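Local coordinates for integron gene cassette protein HFX_CASS2 (PDB 3FXH) that is of unknown function but is encoded on a mobile integron gene cassette and forms an all-helical protein assembled as two subunits, at residues A[41-54]-A[112-124]. Numbering follows the deposited sequence.
Sequences LVDSGHSMTRDQFH and LKSNALLLAINIC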
# COMPACT_ATOMS: atom_id res chain seq x y z
N LEU A 41 6.68 -7.69 -6.01
CA LEU A 41 6.95 -9.06 -5.56
C LEU A 41 5.67 -9.86 -5.56
O LEU A 41 5.63 -10.99 -6.03
CB LEU A 41 7.57 -9.09 -4.16
CG LEU A 41 8.94 -8.45 -4.06
CD1 LEU A 41 9.40 -8.33 -2.61
CD2 LEU A 41 9.93 -9.30 -4.87
N VAL A 42 4.60 -9.26 -5.04
CA VAL A 42 3.31 -9.95 -4.98
C VAL A 42 2.78 -10.24 -6.38
O VAL A 42 2.24 -11.32 -6.63
CB VAL A 42 2.30 -9.13 -4.14
CG1 VAL A 42 0.90 -9.72 -4.24
CG2 VAL A 42 2.78 -9.06 -2.66
N ASP A 43 2.97 -9.29 -7.30
CA ASP A 43 2.53 -9.48 -8.69
C ASP A 43 3.19 -10.70 -9.32
O ASP A 43 2.63 -11.34 -10.21
CB ASP A 43 2.84 -8.23 -9.53
CG ASP A 43 2.03 -8.17 -10.80
OD1 ASP A 43 0.82 -8.47 -10.76
OD2 ASP A 43 2.59 -7.81 -11.86
N SER A 44 4.39 -11.01 -8.87
CA SER A 44 5.13 -12.14 -9.41
C SER A 44 4.86 -13.42 -8.62
O SER A 44 5.50 -14.45 -8.84
CB SER A 44 6.62 -11.83 -9.39
OG SER A 44 6.93 -10.79 -10.31
N GLY A 45 3.91 -13.36 -7.69
CA GLY A 45 3.50 -14.52 -6.93
C GLY A 45 4.36 -14.85 -5.73
O GLY A 45 4.24 -15.94 -5.17
N HIS A 46 5.23 -13.93 -5.32
CA HIS A 46 6.06 -14.16 -4.13
C HIS A 46 5.25 -13.94 -2.87
O HIS A 46 4.28 -13.19 -2.84
CB HIS A 46 7.32 -13.28 -4.13
CG HIS A 46 8.17 -13.44 -5.35
ND1 HIS A 46 8.84 -14.61 -5.64
CD2 HIS A 46 8.43 -12.59 -6.37
CE1 HIS A 46 9.48 -14.47 -6.78
NE2 HIS A 46 9.26 -13.26 -7.24
N SER A 47 5.68 -14.60 -1.80
CA SER A 47 4.93 -14.59 -0.57
C SER A 47 5.93 -14.69 0.56
O SER A 47 7.08 -15.08 0.36
CB SER A 47 4.02 -15.83 -0.54
OG SER A 47 2.98 -15.68 0.40
N MSE A 48 5.49 -14.35 1.77
CA MSE A 48 6.32 -14.60 2.94
C MSE A 48 5.42 -15.12 4.06
O MSE A 48 4.27 -14.72 4.16
CB MSE A 48 7.03 -13.32 3.38
CG MSE A 48 7.89 -13.49 4.65
SE MSE A 48 8.84 -11.81 5.02
CE MSE A 48 10.16 -11.86 3.54
N THR A 49 5.96 -16.00 4.90
CA THR A 49 5.20 -16.52 6.04
C THR A 49 5.17 -15.48 7.16
O THR A 49 6.09 -14.68 7.29
CB THR A 49 5.79 -17.83 6.57
OG1 THR A 49 7.08 -17.58 7.14
CG2 THR A 49 5.92 -18.86 5.45
N ARG A 50 4.11 -15.47 7.96
CA ARG A 50 4.07 -14.52 9.07
C ARG A 50 5.27 -14.74 10.00
O ARG A 50 5.85 -13.78 10.53
CB ARG A 50 2.75 -14.62 9.83
CG ARG A 50 2.54 -15.92 10.60
CD ARG A 50 1.21 -15.87 11.34
NE ARG A 50 0.07 -15.93 10.43
CZ ARG A 50 -1.16 -15.53 10.75
NH1 ARG A 50 -1.40 -15.02 11.95
NH2 ARG A 50 -2.15 -15.64 9.86
N ASP A 51 5.67 -15.99 10.18
CA ASP A 51 6.76 -16.27 11.10
C ASP A 51 8.06 -15.63 10.64
O ASP A 51 8.77 -15.02 11.44
CB ASP A 51 6.92 -17.78 11.34
CG ASP A 51 6.09 -18.28 12.52
OD1 ASP A 51 5.06 -17.64 12.84
OD2 ASP A 51 6.47 -19.30 13.14
N GLN A 52 8.37 -15.75 9.36
CA GLN A 52 9.59 -15.14 8.84
C GLN A 52 9.49 -13.62 8.88
O GLN A 52 10.46 -12.94 9.19
CB GLN A 52 9.89 -15.62 7.42
CG GLN A 52 11.17 -15.04 6.87
CD GLN A 52 11.50 -15.55 5.49
OE1 GLN A 52 10.70 -15.43 4.56
NE2 GLN A 52 12.69 -16.14 5.34
N PHE A 53 8.31 -13.08 8.56
CA PHE A 53 8.15 -11.64 8.58
C PHE A 53 8.39 -11.08 9.98
O PHE A 53 9.10 -10.09 10.15
CB PHE A 53 6.78 -11.18 8.05
CG PHE A 53 6.56 -9.71 8.26
CD1 PHE A 53 7.18 -8.79 7.44
CD2 PHE A 53 5.81 -9.25 9.34
CE1 PHE A 53 7.03 -7.43 7.67
CE2 PHE A 53 5.65 -7.90 9.57
CZ PHE A 53 6.26 -6.98 8.73
N HIS A 54 7.81 -11.71 11.00
CA HIS A 54 7.98 -11.23 12.37
C HIS A 54 9.42 -11.36 12.86
O HIS A 54 9.92 -10.52 13.61
CB HIS A 54 6.98 -11.91 13.33
CG HIS A 54 5.60 -11.36 13.23
ND1 HIS A 54 5.25 -10.13 13.75
CD2 HIS A 54 4.48 -11.85 12.64
CE1 HIS A 54 3.98 -9.88 13.48
NE2 HIS A 54 3.49 -10.91 12.81
N LEU A 112 -5.88 -10.26 7.27
CA LEU A 112 -5.08 -11.13 6.39
C LEU A 112 -4.87 -12.49 7.02
O LEU A 112 -5.10 -12.69 8.22
CB LEU A 112 -3.71 -10.50 6.14
CG LEU A 112 -3.62 -9.13 5.48
CD1 LEU A 112 -2.23 -8.53 5.68
CD2 LEU A 112 -3.93 -9.24 3.98
N LYS A 113 -4.37 -13.43 6.22
CA LYS A 113 -4.09 -14.76 6.72
C LYS A 113 -2.73 -15.29 6.29
O LYS A 113 -1.99 -15.84 7.10
CB LYS A 113 -5.19 -15.74 6.29
CG LYS A 113 -6.44 -15.70 7.14
CD LYS A 113 -6.15 -16.27 8.52
CE LYS A 113 -7.30 -16.02 9.49
NZ LYS A 113 -6.86 -16.27 10.89
N SER A 114 -2.41 -15.12 5.01
CA SER A 114 -1.34 -15.92 4.41
C SER A 114 -0.05 -15.18 4.08
O SER A 114 1.02 -15.53 4.56
CB SER A 114 -1.85 -16.61 3.14
OG SER A 114 -2.99 -17.39 3.43
N ASN A 115 -0.15 -14.18 3.22
CA ASN A 115 1.03 -13.54 2.69
C ASN A 115 1.45 -12.34 3.54
O ASN A 115 0.84 -11.27 3.47
CB ASN A 115 0.78 -13.11 1.24
CG ASN A 115 2.04 -12.67 0.54
OD1 ASN A 115 3.06 -12.43 1.19
ND2 ASN A 115 2.00 -12.58 -0.78
N ALA A 116 2.50 -12.53 4.35
CA ALA A 116 2.98 -11.48 5.25
C ALA A 116 3.58 -10.27 4.52
O ALA A 116 3.76 -9.21 5.12
CB ALA A 116 3.98 -12.04 6.26
N LEU A 117 3.91 -10.41 3.23
CA LEU A 117 4.30 -9.22 2.46
C LEU A 117 3.18 -8.16 2.50
O LEU A 117 3.41 -6.93 2.49
CB LEU A 117 4.62 -9.61 1.02
CG LEU A 117 5.85 -10.49 0.82
CD1 LEU A 117 6.09 -10.72 -0.69
CD2 LEU A 117 7.08 -9.85 1.48
N LEU A 118 1.95 -8.64 2.59
CA LEU A 118 0.82 -7.72 2.61
C LEU A 118 0.66 -7.12 4.00
O LEU A 118 0.12 -6.02 4.15
CB LEU A 118 -0.48 -8.43 2.16
CG LEU A 118 -0.36 -9.09 0.78
CD1 LEU A 118 -1.49 -10.08 0.51
CD2 LEU A 118 -0.32 -7.98 -0.30
N LEU A 119 1.09 -7.84 5.03
CA LEU A 119 1.12 -7.25 6.36
C LEU A 119 2.14 -6.12 6.37
O LEU A 119 1.94 -5.06 6.98
CB LEU A 119 1.48 -8.30 7.41
CG LEU A 119 1.79 -7.87 8.86
CD1 LEU A 119 0.66 -7.07 9.48
CD2 LEU A 119 2.09 -9.10 9.71
N ALA A 120 3.25 -6.34 5.67
CA ALA A 120 4.28 -5.30 5.56
C ALA A 120 3.73 -4.03 4.92
O ALA A 120 4.11 -2.92 5.32
CB ALA A 120 5.47 -5.82 4.77
N ILE A 121 2.86 -4.16 3.94
CA ILE A 121 2.26 -2.97 3.32
C ILE A 121 1.41 -2.20 4.32
O ILE A 121 1.47 -0.96 4.40
CB ILE A 121 1.45 -3.36 2.09
CG1 ILE A 121 2.41 -3.80 0.96
CG2 ILE A 121 0.53 -2.23 1.66
CD1 ILE A 121 1.70 -4.36 -0.25
N ASN A 122 0.62 -2.92 5.12
CA ASN A 122 -0.15 -2.26 6.17
C ASN A 122 0.74 -1.54 7.19
O ASN A 122 0.44 -0.42 7.60
CB ASN A 122 -1.08 -3.26 6.86
CG ASN A 122 -2.33 -3.55 6.04
OD1 ASN A 122 -3.24 -2.74 5.99
ND2 ASN A 122 -2.36 -4.71 5.37
N ILE A 123 1.84 -2.18 7.58
CA ILE A 123 2.78 -1.57 8.51
C ILE A 123 3.41 -0.33 7.86
O ILE A 123 3.58 0.71 8.53
CB ILE A 123 3.82 -2.59 9.02
CG1 ILE A 123 3.14 -3.55 10.01
CG2 ILE A 123 4.98 -1.87 9.73
CD1 ILE A 123 4.00 -4.72 10.46
N CYS A 124 3.70 -0.39 6.56
CA CYS A 124 4.18 0.80 5.87
C CYS A 124 3.26 2.00 6.09
O CYS A 124 3.74 3.12 6.26
CB CYS A 124 4.36 0.56 4.37
SG CYS A 124 5.86 -0.40 4.00
O HOH W 1 1.73 -16.70 7.02
O HOH W 2 -0.04 -17.94 8.00
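The side chain of Asn-115 extends with CG anti to the backbone N (chi1 -169°), which lays its amide along the backbone of His-46, Ser-47 and Met-48. Asn-115 ND2 donates to a lone pair of His-46 O at 3.1 Å. Asn-115 OD1 takes two N-H groups from opposite faces of its plane: Met-48 N at 3.2 Å across the contact, and Leu-117 N, which makes Asn-115 the N-cap of helix 116-131. One amide thus ties the linker 44-49 to a helix start. Replacing Asn-115 by alanine removes the amide, and is likely to leave His-46 O, Met-48 N and Leu-117 N without these partners. Beside it, Ala-116 N donates to Met-48 O at 2.8 Å.

With chi1 at 172°, the Phe-53 side chain swings away from its own N toward helix 116-131. It packs as a knob into the hole formed by Ala-116, Leu-119, Ala-120 and Ile-123. Phe-53 CB presses on Ala-116 CB at 3.4 Å. Ile-123 CD1 meets the edge of the ring, 3.6 Å from Phe-53 CZ. Leu-117 CD2 packs on Met-48 CB. At the outer side, Arg-50 NH2 donates to Lys-113 O at 2.8 Å, and one water joins Arg-50 N to Ser-114 O. Both Arg-50 and Lys-113 form salt bridges with Glu-108, which probably offsets their like charges.

The contact sets the start of helix 116-131 against helix 50-58 and against the Schellman-capped end of helix 24-43. The short segments 50-54 and 116-124 run at 43° to each other. Phe-62 and Phe-98, from helices 62-69 and 88-102, pack against Phe-53. Asp-43 of the second subunit accepts from Asn-115 N and Lys-113 N.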